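Local atomic coordinates of virulence protein STM3117 (Salmonella enterica subsp. enterica serovar Typhimurium, PDB entry 3HUH), a protein that promotes replication of the bacterium inside host macrophages and may take part in making and modifying the peptidoglycan of the cell wall. Residues 81-84 and 85-88. Residues are numbered along the deposited sequence; the frame is centred on the assembly and turned at random.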
loop_
_atom_site.group_PDB
_atom_site.type_symbol
_atom_site.label_atom_id
_atom_site.label_comp_id
_atom_site.label_asym_id
_atom_site.label_seq_id
_atom_site.Cartn_x
_atom_site.Cartn_y
_atom_site.Cartn_z
ATOM N N ARG A 81 -1.467 -9.515 11.287
ATOM C CA ARG A 81 -0.722 -10.691 10.851
ATOM C C ARG A 81 0.403 -10.289 9.885
ATOM O O ARG A 81 0.306 -10.511 8.677
ATOM C CB ARG A 81 -1.676 -11.689 10.179
ATOM C CG ARG A 81 -2.746 -12.242 11.118
ATOM C CD ARG A 81 -3.883 -12.952 10.368
ATOM N NE ARG A 81 -3.466 -14.188 9.708
ATOM C CZ ARG A 81 -4.268 -14.939 8.955
ATOM N NH1 ARG A 81 -5.532 -14.581 8.765
ATOM N NH2 ARG A 81 -3.811 -16.051 8.396
ATOM N N PRO A 82 1.480 -9.680 10.411
ATOM C CA PRO A 82 2.625 -9.246 9.596
ATOM C C PRO A 82 3.133 -10.458 8.830
ATOM O O PRO A 82 3.508 -11.460 9.435
ATOM C CB PRO A 82 3.631 -8.761 10.642
ATOM C CG PRO A 82 2.759 -8.336 11.787
ATOM C CD PRO A 82 1.745 -9.446 11.839
ATOM N N THR A 83 3.170 -10.358 7.507
ATOM C CA THR A 83 3.567 -11.485 6.685
ATOM C C THR A 83 4.402 -11.126 5.461
ATOM O O THR A 83 3.949 -10.396 4.580
ATOM C CB THR A 83 2.306 -12.238 6.192
ATOM O OG1 THR A 83 1.486 -12.605 7.313
ATOM C CG2 THR A 83 2.695 -13.492 5.406
ATOM N N PRO A 84 5.639 -11.637 5.387
ATOM C CA PRO A 84 6.466 -11.326 4.215
ATOM C C PRO A 84 5.803 -11.960 2.989
ATOM O O PRO A 84 5.292 -13.079 3.070
ATOM C CB PRO A 84 7.799 -11.996 4.545
ATOM C CG PRO A 84 7.859 -11.891 6.045
ATOM C CD PRO A 84 6.443 -12.282 6.442
ATOM N N GLY A 85 5.793 -11.239 1.870
ATOM C CA GLY A 85 5.195 -11.762 0.651
ATOM C C GLY A 85 3.683 -11.643 0.542
ATOM O O GLY A 85 3.078 -12.230 -0.357
ATOM N N SER A 86 3.068 -10.877 1.437
ATOM C CA SER A 86 1.619 -10.701 1.434
ATOM C C SER A 86 1.151 -9.440 0.705
ATOM O O SER A 86 -0.055 -9.199 0.591
ATOM C CB SER A 86 1.093 -10.670 2.876
ATOM O OG SER A 86 1.591 -9.551 3.591
ATOM N N ALA A 87 2.093 -8.640 0.214
ATOM C CA ALA A 87 1.741 -7.414 -0.490
ATOM C C ALA A 87 1.527 -7.620 -1.986
ATOM O O ALA A 87 2.186 -8.453 -2.617
ATOM C CB ALA A 87 2.809 -6.347 -0.261
ATOM N N ASP A 88 0.605 -6.833 -2.530
ATOM C CA ASP A 88 0.228 -6.852 -3.943
ATOM C C ASP A 88 0.045 -5.365 -4.243
ATOM O O ASP A 88 -1.007 -4.794 -3.950
ATOM C CB ASP A 88 -1.094 -7.610 -4.092
ATOM C CG ASP A 88 -1.474 -7.850 -5.533
ATOM O OD1 ASP A 88 -1.056 -7.056 -6.406
ATOM O OD2 ASP A 88 -2.211 -8.825 -5.784
#
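Thr83 O takes two hydrogen bonds from Ser86, one from the side chain and one from the backbone. The hydroxyl gives the shorter: Ser86 OG is 2.7 Å from Thr83 O, in the plane of that carbonyl and on a lone pair. Ser86 N stands farther off, 3.3 Å from Thr83 O; its N-H...O angle is 140°, and this is the longer of the two bonds. With chi1 at 64°, Ser86 OG sits between its own backbone N and carbonyl carbon, which brings it to Thr83 O; the side chains then brush, Thr83 CB lying 3.8 Å from Ser86 OG. The backbone bond closes a type II beta turn from Thr83 to Ser86, with Pro84 and Gly85 at its corner. Gly85, third residue of the turn, has a phi of 81°, a region glycine enters readily. This turn belongs to the loop that joins the two beta-sheet halves of the glyoxalase (VOC) fold, just ahead of strand 88-93. Upstream, Thr83 is itself a donor: Thr83 OG1 gives a hydrogen bond to Arg81 O at 2.8 Å, coming in from above the carbonyl plane across Pro82. That hydroxyl lies anti to its own carbonyl carbon, facing back along the chain, while CG2 is turned forward and comes within 4.1 Å of Ser86 CB. The turn also meets the second subunit: Gly85 O is hydrogen-bonded to Ser80 OG of that chain, and Ser86 packs on Ser86 of the same neighbour.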